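Local structure of EH1AB1 (Metagenome, 6I8F) at residues M15-T20 with L309-K314; F81-P86 with R125-S130; D207-S212 with P250-D255. The protein hydrolyses esters as a probable serine hydrolase of the alpha/beta hydrolase fold, and comes from a lake metagenome. All coordinates share one frame; numbering follows the deposited sequence.

Interaction 1: M15-T20 with L309-K314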
ATOM      1  N   MET A  15     -14.783   3.250  18.425  1.00 56.58           N
ATOM      2  CA  MET A  15     -13.888   2.656  17.376  1.00 57.35           C
ATOM      3  C   MET A  15     -14.342   3.046  15.957  1.00 49.77           C
ATOM      4  O   MET A  15     -13.504   3.222  15.081  1.00 47.00           O
ATOM      5  CB  MET A  15     -13.848   1.130  17.495  1.00 66.49           C
ATOM      6  CG  MET A  15     -15.177   0.454  17.221  1.00 73.98           C
ATOM      7  SD  MET A  15     -15.035  -1.339  17.125  1.00 93.53           S
ATOM      8  CE  MET A  15     -14.079  -1.496  15.618  1.00 90.96           C
ATOM      9  N   LEU A  16     -15.658   3.155  15.729  1.00 41.30           N
ATOM     10  CA  LEU A  16     -16.218   3.438  14.405  1.00 38.53           C
ATOM     11  C   LEU A  16     -16.094   4.930  14.100  1.00 37.28           C
ATOM     12  O   LEU A  16     -16.286   5.767  14.984  1.00 34.68           O
ATOM     13  CB  LEU A  16     -17.689   3.023  14.367  1.00 39.05           C
ATOM     14  CG  LEU A  16     -17.961   1.544  14.611  1.00 38.68           C
ATOM     15  CD1 LEU A  16     -19.409   1.318  15.011  1.00 39.00           C
ATOM     16  CD2 LEU A  16     -17.603   0.737  13.376  1.00 39.65           C
ATOM     17  N   LEU A  17     -15.793   5.246  12.838  1.00 31.71           N
ATOM     18  CA  LEU A  17     -15.777   6.615  12.381  1.00 30.77           C
ATOM     19  C   LEU A  17     -17.198   7.172  12.398  1.00 29.75           C
ATOM     20  O   LEU A  17     -18.168   6.439  12.213  1.00 29.86           O
ATOM     21  CB  LEU A  17     -15.198   6.680  10.965  1.00 30.64           C
ATOM     22  CG  LEU A  17     -13.720   6.327  10.819  1.00 30.47           C
ATOM     23  CD1 LEU A  17     -13.369   6.132   9.348  1.00 30.49           C
ATOM     24  CD2 LEU A  17     -12.852   7.412  11.439  1.00 30.98           C
ATOM     25  N   PRO A  18     -17.361   8.499  12.582  1.00 29.84           N
ATOM     26  CA  PRO A  18     -18.675   9.135  12.491  1.00 29.80           C
ATOM     27  C   PRO A  18     -19.513   8.704  11.275  1.00 28.50           C
ATOM     28  O   PRO A  18     -20.675   8.323  11.448  1.00 28.26           O
ATOM     29  CB  PRO A  18     -18.329  10.629  12.419  1.00 30.04           C
ATOM     30  CG  PRO A  18     -17.041  10.743  13.200  1.00 31.87           C
ATOM     31  CD  PRO A  18     -16.292   9.453  12.915  1.00 30.90           C
ATOM     32  N   GLU A  19     -18.933   8.754  10.065  1.00 27.47           N
ATOM     33  CA  GLU A  19     -19.688   8.414   8.830  1.00 26.22           C
ATOM     34  C   GLU A  19     -20.175   6.959   8.893  1.00 24.49           C
ATOM     35  O   GLU A  19     -21.252   6.630   8.404  1.00 24.55           O
ATOM     36  CB  GLU A  19     -18.864   8.688   7.565  1.00 26.75           C
ATOM     37  CG  GLU A  19     -17.629   7.796   7.391  1.00 26.13           C
ATOM     38  CD  GLU A  19     -16.909   7.968   6.060  1.00 26.64           C
ATOM     39  OE1 GLU A  19     -17.138   9.011   5.404  1.00 27.62           O
ATOM     40  OE2 GLU A  19     -16.156   7.037   5.654  1.00 24.47           O
ATOM     41  N   THR A  20     -19.375   6.085   9.504  1.00 23.53           N
ATOM     42  CA  THR A  20     -19.723   4.684   9.645  1.00 24.50           C
ATOM     43  C   THR A  20     -20.931   4.536  10.583  1.00 24.92           C
ATOM     44  O   THR A  20     -21.926   3.910  10.230  1.00 24.84           O
ATOM     45  CB  THR A  20     -18.532   3.850  10.141  1.00 23.49           C
ATOM     46  OG1 THR A  20     -17.367   4.182   9.379  1.00 22.04           O
ATOM     47  CG2 THR A  20     -18.805   2.367  10.043  1.00 23.42           C
ATOM     48  N   LEU A 309     -19.895   6.543   2.535  1.00 23.89           N
ATOM     49  CA  LEU A 309     -18.605   6.391   3.218  1.00 23.26           C
ATOM     50  C   LEU A 309     -17.477   6.931   2.325  1.00 24.24           C
ATOM     51  O   LEU A 309     -17.043   6.288   1.361  1.00 24.11           O
ATOM     52  CB  LEU A 309     -18.383   4.919   3.592  1.00 22.99           C
ATOM     53  CG  LEU A 309     -19.473   4.268   4.446  1.00 23.70           C
ATOM     54  CD1 LEU A 309     -19.158   2.808   4.727  1.00 23.25           C
ATOM     55  CD2 LEU A 309     -19.680   5.024   5.752  1.00 24.15           C
ATOM     56  N   SER A 310     -16.993   8.123   2.686  1.00 24.59           N
ATOM     57  CA  SER A 310     -15.837   8.757   2.069  1.00 25.26           C
ATOM     58  C   SER A 310     -14.598   7.860   2.119  1.00 22.88           C
ATOM     59  O   SER A 310     -13.741   7.966   1.245  1.00 22.18           O
ATOM     60  CB  SER A 310     -15.531  10.053   2.758  1.00 28.44           C
ATOM     61  OG  SER A 310     -16.500  11.002   2.380  1.00 38.85           O
ATOM     62  N   GLN A 311     -14.470   7.058   3.186  1.00 21.04           N
ATOM     63  CA  GLN A 311     -13.320   6.182   3.349  1.00 20.38           C
ATOM     64  C   GLN A 311     -13.249   5.264   2.121  1.00 18.90           C
ATOM     65  O   GLN A 311     -12.169   4.886   1.667  1.00 18.11           O
ATOM     66  CB  GLN A 311     -13.421   5.383   4.653  1.00 20.91           C
ATOM     67  CG  GLN A 311     -13.047   6.170   5.900  1.00 21.50           C
ATOM     68  CD  GLN A 311     -11.586   6.548   5.919  1.00 22.75           C
ATOM     69  OE1 GLN A 311     -10.701   5.700   5.965  1.00 25.35           O
ATOM     70  NE2 GLN A 311     -11.322   7.839   5.847  1.00 23.85           N
ATOM     71  N   GLY A 312     -14.430   4.934   1.578  1.00 17.76           N
ATOM     72  CA  GLY A 312     -14.546   4.104   0.399  1.00 16.91           C
ATOM     73  C   GLY A 312     -13.852   4.719  -0.806  1.00 16.67           C
ATOM     74  O   GLY A 312     -13.208   4.017  -1.583  1.00 16.96           O
ATOM     75  N   LEU A 313     -13.972   6.040  -0.968  1.00 16.74           N
ATOM     76  CA  LEU A 313     -13.321   6.721  -2.090  1.00 18.28           C
ATOM     77  C   LEU A 313     -11.801   6.766  -1.872  1.00 18.62           C
ATOM     78  O   LEU A 313     -11.038   6.614  -2.821  1.00 18.92           O
ATOM     79  CB  LEU A 313     -13.894   8.130  -2.244  1.00 18.62           C
ATOM     80  CG  LEU A 313     -15.375   8.195  -2.611  1.00 19.07           C
ATOM     81  CD1 LEU A 313     -15.846   9.641  -2.620  1.00 19.44           C
ATOM     82  CD2 LEU A 313     -15.652   7.536  -3.960  1.00 19.15           C
ATOM     83  N   LYS A 314     -11.376   6.990  -0.626  1.00 18.90           N
ATOM     84  CA  LYS A 314      -9.960   6.940  -0.277  1.00 20.94           C
ATOM     85  C   LYS A 314      -9.399   5.548  -0.598  1.00 19.35           C
ATOM     86  O   LYS A 314      -8.333   5.465  -1.183  1.00 18.04           O
ATOM     87  CB  LYS A 314      -9.754   7.311   1.193  1.00 24.34           C
ATOM     88  CG  LYS A 314     -10.138   8.742   1.543  1.00 28.89           C
ATOM     89  CD  LYS A 314      -8.958   9.657   1.794  1.00 35.52           C
ATOM     90  CE  LYS A 314      -9.263  11.114   1.501  1.00 39.01           C
ATOM     91  NZ  LYS A 314     -10.414  11.589   2.311  1.00 42.59           N
TER
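Glu19 reaches across to the start of helix 310-327 and takes two backbone N-H groups with its carboxylate, one on each oxygen. Gln311 N gives the straighter bond, to the syn lone pair of Glu19 OE2 at 3.0 Å with an N-H...O angle of 163°. Ser310 N binds Glu19 OE1 at 2.9 Å, also on the syn side but 31° out of the carboxylate plane and more bent. Because CG sits between the backbone N and the carbonyl carbon (chi1 66°) and the chain is extended beyond it, the carboxylate is carried straight out to those two amides. The negative group thus lies at the N-terminal end of a helix, where the helix dipole would probably favour it. Shortening Glu19 to an alanine is likely to leave the N-H groups of Ser310 and Gln311 without these acceptors and let the two helix starts move apart.

This joins the first turn of the N-terminal helix 18-32, with Leu17 at its N-cap position, to the first turn of the last helix of this alpha/beta hydrolase, nearly 300 residues later in the chain.

Van der Waals contacts flank the carboxylate. Leu309 CD2 packs on Glu19 CG and on Thr20 CA, and makes a methyl-to-carbonyl contact with Glu19 O at 3.5 Å. Beyond the carboxylate, Leu17 CD1 meets Gln311 CG at 3.5 Å, one side chain lying roughly perpendicular to the other. Thr20 OG1 turns to Gly297 O, whereas Gln311 OE1 bonds Lys289 NZ of the second subunit, bringing this corner to the dimer contact.

Interaction 2: F81-P86 with R125-S130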
ATOM      1  N   PHE A  81     -19.347  -8.527 -20.101  1.00 20.42           N
ATOM      2  CA  PHE A  81     -18.325  -7.678 -19.511  1.00 20.71           C
ATOM      3  C   PHE A  81     -18.643  -6.216 -19.832  1.00 20.48           C
ATOM      4  O   PHE A  81     -19.395  -5.907 -20.775  1.00 18.10           O
ATOM      5  CB  PHE A  81     -16.945  -8.073 -20.030  1.00 21.19           C
ATOM      6  CG  PHE A  81     -16.814  -7.965 -21.526  1.00 21.99           C
ATOM      7  CD1 PHE A  81     -16.559  -6.739 -22.124  1.00 22.56           C
ATOM      8  CD2 PHE A  81     -16.982  -9.078 -22.335  1.00 21.89           C
ATOM      9  CE1 PHE A  81     -16.465  -6.633 -23.505  1.00 23.62           C
ATOM     10  CE2 PHE A  81     -16.870  -8.973 -23.714  1.00 23.41           C
ATOM     11  CZ  PHE A  81     -16.621  -7.747 -24.299  1.00 23.21           C
ATOM     12  N   ARG A  82     -18.041  -5.320 -19.047  1.00 19.01           N
ATOM     13  CA  ARG A  82     -18.051  -3.909 -19.352  1.00 18.78           C
ATOM     14  C   ARG A  82     -16.623  -3.376 -19.201  1.00 18.83           C
ATOM     15  O   ARG A  82     -15.987  -3.585 -18.177  1.00 18.73           O
ATOM     16  CB  ARG A  82     -19.070  -3.196 -18.466  1.00 18.81           C
ATOM     17  CG  ARG A  82     -19.056  -1.684 -18.631  1.00 19.27           C
ATOM     18  CD  ARG A  82     -20.191  -1.043 -17.881  1.00 19.45           C
ATOM     19  NE  ARG A  82     -21.489  -1.486 -18.359  1.00 19.16           N
ATOM     20  CZ  ARG A  82     -22.616  -1.355 -17.669  1.00 19.23           C
ATOM     21  NH1 ARG A  82     -22.626  -0.657 -16.546  1.00 18.99           N
ATOM     22  NH2 ARG A  82     -23.721  -1.946 -18.087  1.00 18.51           N
ATOM     23  N   ARG A  83     -16.113  -2.756 -20.264  1.00 19.49           N
ATOM     24  CA  ARG A  83     -14.769  -2.201 -20.290  1.00 21.13           C
ATOM     25  C   ARG A  83     -14.856  -0.699 -20.037  1.00 21.00           C
ATOM     26  O   ARG A  83     -15.727  -0.015 -20.596  1.00 19.45           O
ATOM     27  CB  ARG A  83     -14.061  -2.430 -21.629  1.00 22.78           C
ATOM     28  CG  ARG A  83     -14.165  -3.854 -22.148  1.00 25.77           C
ATOM     29  CD  ARG A  83     -13.094  -4.155 -23.172  1.00 28.63           C
ATOM     30  NE  ARG A  83     -13.357  -3.504 -24.439  1.00 31.49           N
ATOM     31  CZ  ARG A  83     -12.429  -3.041 -25.267  1.00 34.17           C
ATOM     32  NH1 ARG A  83     -11.202  -2.786 -24.833  1.00 34.41           N
ATOM     33  NH2 ARG A  83     -12.740  -2.821 -26.530  1.00 33.67           N
ATOM     34  N   TYR A  84     -13.951  -0.217 -19.181  1.00 19.16           N
ATOM     35  CA  TYR A  84     -13.839   1.179 -18.863  1.00 19.80           C
ATOM     36  C   TYR A  84     -12.442   1.673 -19.258  1.00 20.06           C
ATOM     37  O   TYR A  84     -11.433   1.152 -18.770  1.00 19.34           O
ATOM     38  CB  TYR A  84     -14.046   1.398 -17.367  1.00 19.18           C
ATOM     39  CG  TYR A  84     -15.313   0.834 -16.782  1.00 19.23           C
ATOM     40  CD1 TYR A  84     -15.390  -0.486 -16.349  1.00 19.89           C
ATOM     41  CD2 TYR A  84     -16.419   1.643 -16.587  1.00 18.87           C
ATOM     42  CE1 TYR A  84     -16.542  -0.988 -15.760  1.00 18.77           C
ATOM     43  CE2 TYR A  84     -17.577   1.153 -16.004  1.00 18.61           C
ATOM     44  CZ  TYR A  84     -17.638  -0.162 -15.578  1.00 18.48           C
ATOM     45  OH  TYR A  84     -18.783  -0.628 -14.993  1.00 18.42           O
ATOM     46  N   ARG A  85     -12.400   2.658 -20.157  1.00 21.02           N
ATOM     47  CA  ARG A  85     -11.156   3.270 -20.588  1.00 21.99           C
ATOM     48  C   ARG A  85     -10.936   4.513 -19.737  1.00 20.84           C
ATOM     49  O   ARG A  85     -11.821   5.367 -19.663  1.00 20.93           O
ATOM     50  CB  ARG A  85     -11.225   3.583 -22.084  1.00 25.28           C
ATOM     51  CG  ARG A  85      -9.953   4.193 -22.650  1.00 29.96           C
ATOM     52  CD  ARG A  85      -9.899   4.109 -24.162  1.00 31.00           C
ATOM     53  NE  ARG A  85      -8.574   4.475 -24.598  1.00 34.31           N
ATOM     54  CZ  ARG A  85      -7.560   3.637 -24.808  1.00 32.91           C
ATOM     55  NH1 ARG A  85      -7.753   2.333 -24.933  1.00 30.55           N
ATOM     56  NH2 ARG A  85      -6.344   4.142 -24.914  1.00 32.39           N
ATOM     57  N   PRO A  86      -9.769   4.651 -19.068  1.00 20.57           N
ATOM     58  CA  PRO A  86      -9.508   5.804 -18.205  1.00 21.37           C
ATOM     59  C   PRO A  86      -9.468   7.130 -18.987  1.00 23.05           C
ATOM     60  O   PRO A  86      -8.968   7.170 -20.108  1.00 22.20           O
ATOM     61  CB  PRO A  86      -8.130   5.522 -17.582  1.00 21.13           C
ATOM     62  CG  PRO A  86      -7.495   4.462 -18.463  1.00 20.76           C
ATOM     63  CD  PRO A  86      -8.623   3.730 -19.150  1.00 20.22           C
ATOM     64  N   ARG A 125      -5.202   4.771 -14.164  1.00 20.83           N
ATOM     65  CA  ARG A 125      -4.820   4.913 -15.580  1.00 22.87           C
ATOM     66  C   ARG A 125      -4.756   3.529 -16.233  1.00 22.41           C
ATOM     67  O   ARG A 125      -4.071   3.343 -17.253  1.00 23.82           O
ATOM     68  CB  ARG A 125      -3.479   5.638 -15.745  1.00 26.19           C
ATOM     69  CG  ARG A 125      -3.388   6.986 -15.039  1.00 31.11           C
ATOM     70  CD  ARG A 125      -2.087   7.687 -15.409  1.00 38.80           C
ATOM     71  NE  ARG A 125      -1.846   8.910 -14.654  1.00 45.64           N
ATOM     72  CZ  ARG A 125      -0.706   9.604 -14.636  1.00 47.09           C
ATOM     73  NH1 ARG A 125       0.447   9.050 -14.986  1.00 42.74           N
ATOM     74  NH2 ARG A 125      -0.735  10.867 -14.257  1.00 51.80           N
ATOM     75  N   CYS A 126      -5.473   2.565 -15.645  1.00 20.64           N
ATOM     76  CA  CYS A 126      -5.595   1.218 -16.175  1.00 19.97           C
ATOM     77  C   CYS A 126      -7.014   1.018 -16.712  1.00 19.04           C
ATOM     78  O   CYS A 126      -7.959   1.532 -16.139  1.00 17.26           O
ATOM     79  CB  CYS A 126      -5.327   0.168 -15.104  1.00 20.98           C
ATOM     80  SG  CYS A 126      -3.623   0.162 -14.491  1.00 21.82           S
ATOM     81  N   GLN A 127      -7.139   0.280 -17.821  1.00 18.85           N
ATOM     82  CA  GLN A 127      -8.432  -0.249 -18.246  1.00 18.81           C
ATOM     83  C   GLN A 127      -8.994  -1.120 -17.113  1.00 17.63           C
ATOM     84  O   GLN A 127      -8.235  -1.846 -16.493  1.00 17.51           O
ATOM     85  CB  GLN A 127      -8.272  -1.080 -19.521  1.00 18.95           C
ATOM     86  CG  GLN A 127      -9.577  -1.728 -19.962  1.00 20.20           C
ATOM     87  CD  GLN A 127      -9.526  -2.328 -21.346  1.00 21.57           C
ATOM     88  OE1 GLN A 127     -10.455  -2.153 -22.129  1.00 24.70           O
ATOM     89  NE2 GLN A 127      -8.473  -3.074 -21.641  1.00 19.06           N
ATOM     90  N   VAL A 128     -10.302  -1.026 -16.846  1.00 18.13           N
ATOM     91  CA  VAL A 128     -11.012  -1.997 -15.988  1.00 17.42           C
ATOM     92  C   VAL A 128     -12.040  -2.752 -16.846  1.00 18.16           C
ATOM     93  O   VAL A 128     -12.738  -2.175 -17.703  1.00 18.17           O
ATOM     94  CB  VAL A 128     -11.668  -1.329 -14.763  1.00 17.84           C
ATOM     95  CG1 VAL A 128     -12.414  -2.332 -13.889  1.00 17.47           C
ATOM     96  CG2 VAL A 128     -10.641  -0.572 -13.930  1.00 18.48           C
ATOM     97  N   ILE A 129     -12.105  -4.069 -16.633  1.00 17.38           N
ATOM     98  CA  ILE A 129     -13.103  -4.919 -17.268  1.00 17.14           C
ATOM     99  C   ILE A 129     -13.850  -5.660 -16.169  1.00 16.57           C
ATOM    100  O   ILE A 129     -13.294  -6.580 -15.581  1.00 15.53           O
ATOM    101  CB  ILE A 129     -12.479  -5.895 -18.278  1.00 16.67           C
ATOM    102  CG1 ILE A 129     -11.658  -5.156 -19.334  1.00 16.83           C
ATOM    103  CG2 ILE A 129     -13.569  -6.749 -18.914  1.00 17.36           C
ATOM    104  CD1 ILE A 129     -10.905  -6.070 -20.282  1.00 16.98           C
ATOM    105  N   SER A 130     -15.099  -5.234 -15.930  1.00 16.71           N
ATOM    106  CA  SER A 130     -15.977  -5.800 -14.910  1.00 17.20           C
ATOM    107  C   SER A 130     -16.745  -7.003 -15.487  1.00 18.41           C
ATOM    108  O   SER A 130     -17.253  -6.948 -16.609  1.00 18.70           O
ATOM    109  CB  SER A 130     -16.912  -4.737 -14.400  1.00 16.98           C
ATOM    110  OG  SER A 130     -17.715  -5.245 -13.355  1.00 16.96           O
TER
HETATM  111  O   HOH W   1     -18.916  -2.833 -12.810  1.00 16.81           O
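Phe81 begins the pairing with carbon rather than nitrogen: its CB packs on Ile129 CG2 at 3.8 Å, and its CA-H points at Ser130 O. Its ring goes on to meet Phe162 edge-to-face. At Arg82 the backbone closes a hydrogen-bonded pair with Ser130, N to O in both directions, while the guanidinium leaves for salt bridges with Glu111 and Asp114. Arg83 forms the non-hydrogen-bonded pair with Ile129, and their side chains extend alongside one another in a common direction. The bend at chi3 (-73°) turns the Arg83 guanidinium back so that NH1 donates to a lone pair of Gln127 OE1 at 2.9 Å, in the amide's carbonyl plane but 20° out of the guanidinium plane; the two flat groups stand 56° apart. Gln127 NE2 is held in turn by Phe162 O and Thr96 OG1, which fixes which way round the amide lies.

Tyr84 N bonds Val128 O at 2.7 Å, and Val128 N returns the bond to Tyr84 O. On the face shared with Val128 and Ser130, the Tyr84 ring turns an edge to Ser130 CB, 4.0 Å from CE1. A water donates to Tyr84 OH at 3.1 Å and also bonds Ser130 OG, and Tyr84 OH has Asp114 as a further partner. Past Arg85, Pro86 closes the pairing by laying CG 3.7 Å from Arg125 C, where the chain leaves helix 114-124 with positive phi. Strand 78-85 thus runs antiparallel to strand 127-132, the pairing that joins the N-terminal antiparallel strands to the parallel part of the alpha/beta hydrolase sheet.

Interaction 3: D207-S212 with P250-D255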
ATOM      1  N   ASP A 207     -11.283 -18.070   3.827  1.00 23.13           N
ATOM      2  CA  ASP A 207     -11.316 -19.331   4.587  1.00 25.39           C
ATOM      3  C   ASP A 207     -12.755 -19.627   5.041  1.00 25.88           C
ATOM      4  O   ASP A 207     -13.281 -18.963   5.929  1.00 24.49           O
ATOM      5  CB  ASP A 207     -10.337 -19.261   5.759  1.00 25.44           C
ATOM      6  CG  ASP A 207     -10.153 -20.564   6.527  1.00 26.74           C
ATOM      7  OD1 ASP A 207     -10.671 -21.610   6.064  1.00 26.51           O
ATOM      8  OD2 ASP A 207      -9.493 -20.514   7.596  1.00 27.17           O
ATOM      9  N   SER A 208     -13.352 -20.656   4.429  1.00 27.12           N
ATOM     10  CA  SER A 208     -14.693 -21.114   4.744  1.00 29.71           C
ATOM     11  C   SER A 208     -14.683 -22.250   5.782  1.00 32.09           C
ATOM     12  O   SER A 208     -15.749 -22.759   6.155  1.00 32.89           O
ATOM     13  CB  SER A 208     -15.384 -21.573   3.497  1.00 30.35           C
ATOM     14  OG  SER A 208     -15.486 -20.524   2.551  1.00 31.72           O
ATOM     15  N   SER A 209     -13.493 -22.656   6.234  1.00 33.52           N
ATOM     16  CA  SER A 209     -13.324 -23.893   6.988  1.00 35.22           C
ATOM     17  C   SER A 209     -13.291 -23.625   8.499  1.00 37.90           C
ATOM     18  O   SER A 209     -13.645 -24.500   9.277  1.00 41.38           O
ATOM     19  CB  SER A 209     -12.085 -24.619   6.544  1.00 33.45           C
ATOM     20  OG  SER A 209     -10.937 -23.980   7.069  1.00 31.93           O
ATOM     21  N   ARG A 210     -12.853 -22.430   8.900  1.00 38.99           N
ATOM     22  CA  ARG A 210     -12.680 -22.073  10.312  1.00 41.43           C
ATOM     23  C   ARG A 210     -13.308 -20.702  10.576  1.00 40.67           C
ATOM     24  O   ARG A 210     -13.476 -19.902   9.653  1.00 37.41           O
ATOM     25  CB  ARG A 210     -11.190 -22.034  10.679  1.00 43.66           C
ATOM     26  CG  ARG A 210     -10.430 -23.324  10.405  1.00 45.74           C
ATOM     27  CD  ARG A 210      -8.932 -23.163  10.602  1.00 48.84           C
ATOM     28  NE  ARG A 210      -8.315 -22.337   9.567  1.00 51.18           N
ATOM     29  CZ  ARG A 210      -7.079 -21.850   9.624  1.00 50.99           C
ATOM     30  NH1 ARG A 210      -6.585 -21.167   8.605  1.00 48.41           N
ATOM     31  NH2 ARG A 210      -6.340 -22.048  10.701  1.00 51.97           N
ATOM     32  N   GLU A 211     -13.649 -20.451  11.845  1.00 42.48           N
ATOM     33  CA  GLU A 211     -14.087 -19.139  12.301  1.00 46.56           C
ATOM     34  C   GLU A 211     -12.923 -18.439  13.011  1.00 44.70           C
ATOM     35  O   GLU A 211     -12.519 -18.839  14.098  1.00 45.70           O
ATOM     36  CB  GLU A 211     -15.295 -19.240  13.236  1.00 51.24           C
ATOM     37  CG  GLU A 211     -16.601 -19.517  12.512  1.00 56.83           C
ATOM     38  CD  GLU A 211     -17.844 -18.955  13.181  1.00 59.54           C
ATOM     39  OE1 GLU A 211     -18.949 -19.430  12.850  1.00 63.95           O
ATOM     40  OE2 GLU A 211     -17.710 -18.036  14.013  1.00 61.79           O
ATOM     41  N   SER A 212     -12.397 -17.393  12.371  1.00 38.92           N
ATOM     42  CA  SER A 212     -11.412 -16.502  12.969  1.00 35.53           C
ATOM     43  C   SER A 212     -12.016 -15.774  14.178  1.00 33.61           C
ATOM     44  O   SER A 212     -13.241 -15.687  14.316  1.00 36.32           O
ATOM     45  CB  SER A 212     -10.949 -15.501  11.948  1.00 34.35           C
ATOM     46  OG  SER A 212     -11.996 -14.579  11.672  1.00 31.66           O
ATOM     47  N   PRO A 250      -9.070 -20.388  -0.110  1.00 21.63           N
ATOM     48  CA  PRO A 250      -7.743 -20.229  -0.705  1.00 20.84           C
ATOM     49  C   PRO A 250      -6.625 -19.984   0.323  1.00 20.26           C
ATOM     50  O   PRO A 250      -5.454 -20.260   0.024  1.00 20.44           O
ATOM     51  CB  PRO A 250      -7.911 -19.041  -1.670  1.00 21.40           C
ATOM     52  CG  PRO A 250      -9.129 -18.285  -1.152  1.00 21.69           C
ATOM     53  CD  PRO A 250     -10.024 -19.359  -0.564  1.00 21.78           C
ATOM     54  N   LEU A 251      -6.977 -19.503   1.522  1.00 19.72           N
ATOM     55  CA  LEU A 251      -6.017 -19.339   2.613  1.00 21.38           C
ATOM     56  C   LEU A 251      -5.300 -20.662   2.940  1.00 24.04           C
ATOM     57  O   LEU A 251      -4.175 -20.634   3.452  1.00 25.32           O
ATOM     58  CB  LEU A 251      -6.724 -18.800   3.858  1.00 21.76           C
ATOM     59  CG  LEU A 251      -5.825 -18.500   5.062  1.00 21.72           C
ATOM     60  CD1 LEU A 251      -4.752 -17.477   4.709  1.00 22.61           C
ATOM     61  CD2 LEU A 251      -6.645 -18.021   6.240  1.00 21.25           C
ATOM     62  N   LEU A 252      -5.931 -21.808   2.648  1.00 24.31           N
ATOM     63  CA  LEU A 252      -5.406 -23.101   3.087  1.00 25.98           C
ATOM     64  C   LEU A 252      -4.429 -23.688   2.066  1.00 24.59           C
ATOM     65  O   LEU A 252      -3.960 -24.780   2.271  1.00 25.69           O
ATOM     66  CB  LEU A 252      -6.570 -24.074   3.322  1.00 27.34           C
ATOM     67  CG  LEU A 252      -7.648 -23.594   4.293  1.00 28.88           C
ATOM     68  CD1 LEU A 252      -8.751 -24.634   4.426  1.00 29.19           C
ATOM     69  CD2 LEU A 252      -7.062 -23.283   5.661  1.00 29.97           C
ATOM     70  N   ALA A 253      -4.114 -22.984   0.975  1.00 24.78           N
ATOM     71  CA  ALA A 253      -3.096 -23.491   0.048  1.00 25.24           C
ATOM     72  C   ALA A 253      -1.810 -23.835   0.815  1.00 25.94           C
ATOM     73  O   ALA A 253      -1.425 -23.162   1.782  1.00 27.56           O
ATOM     74  CB  ALA A 253      -2.823 -22.502  -1.053  1.00 24.76           C
ATOM     75  N   THR A 254      -1.161 -24.898   0.347  1.00 28.37           N
ATOM     76  CA  THR A 254       0.080 -25.466   0.890  1.00 32.01           C
ATOM     77  C   THR A 254       1.265 -24.532   0.632  1.00 32.40           C
ATOM     78  O   THR A 254       2.216 -24.461   1.415  1.00 32.85           O
ATOM     79  CB  THR A 254       0.344 -26.826   0.230  1.00 33.88           C
ATOM     80  OG1 THR A 254      -0.525 -27.758   0.867  1.00 41.03           O
ATOM     81  CG2 THR A 254       1.769 -27.316   0.353  1.00 39.06           C
ATOM     82  N   ASP A 255       1.201 -23.843  -0.505  1.00 33.01           N
ATOM     83  CA  ASP A 255       2.310 -23.108  -1.043  1.00 34.84           C
ATOM     84  C   ASP A 255       1.782 -21.840  -1.735  1.00 30.95           C
ATOM     85  O   ASP A 255       0.955 -21.916  -2.633  1.00 30.22           O
ATOM     86  CB  ASP A 255       3.104 -24.034  -1.967  1.00 39.86           C
ATOM     87  CG  ASP A 255       4.032 -23.298  -2.906  1.00 43.93           C
ATOM     88  OD1 ASP A 255       4.871 -22.526  -2.403  1.00 45.07           O
ATOM     89  OD2 ASP A 255       3.883 -23.487  -4.128  1.00 51.11           O
TER
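A salt-bridged turn is laid against two leucines, and no hydrogen bond crosses between 207-212 and 250-255. Leu252 lies beside the polar ends of three residues at once. Its CD1 comes within 3.5 Å of Ser209 OG, its CD2 is 3.7 Å from Arg210 NH1, and both methyls border Asp207 OD1. The Leu252 and Arg210 chains run antiparallel past one another, while the Asp207 side chain stands nearly square to that of Leu252. Leu251 takes the neighbouring position: its CD2 reaches Asp207 CB at 3.9 Å and also touches Arg210 NH1.

The side-chain polar bonds around the contact lie within 207-212. Asp207 OD1 accepts twice, from Ser209 OG on its syn lone pair at 2.6 Å and from Ser209 N, which comes from above the carboxylate plane; the latter makes an Asx turn. Asp207 CG lies opposite the backbone N (chi1 -173°), an arrangement that carries the carboxylate along the turn, within range of both serine donors. OD2 is left to Arg210 in a salt bridge: Arg210 NE meets the syn lone pair of Asp207 OD2 at 2.9 Å, the oxygen lying 24° out of the guanidinium plane, and a second bond from NH1 is weak. Ser209 and Arg210 together limit the rotation of the carboxylate.

Both segments are loops of the alpha/beta hydrolase domain, far from its centre, 207-212 leading into helix 213-219 and 250-255 opening with a short 3-10 turn. The backbone of Leu251 is hydrogen-bonded to Thr206, and Tyr279 of helix 273-285 covers Pro250 and Leu251. With both oxygens engaged within its own segment, Asp207 probably presents a partly neutralised group to leucine methyls, and the two loops meet by van der Waals contact instead of by exchanging polar bonds.

Overall arrangement
The three contacts are separate: nearest atoms are about 13 Å apart between interactions 1 and 2, about 14 Å between 1 and 3, and about 19 Å between 2 and 3. Interaction 1 joins the N-terminal segment to the start of the last helix, and the other two lie within the sequence it spans, one following the other. Interaction 2 belongs to the mixed sheet, while interaction 3 lies in loops on the far side of the chain's centre, their centres 31 Å apart. Loops and turns following the sheet's strands hold a probable Ser175-His300-Asp270 triad, with Ser175 on a nucleophile elbow. None of these residues belongs to the three contacts, although 309-314 follows His300 closely in sequence.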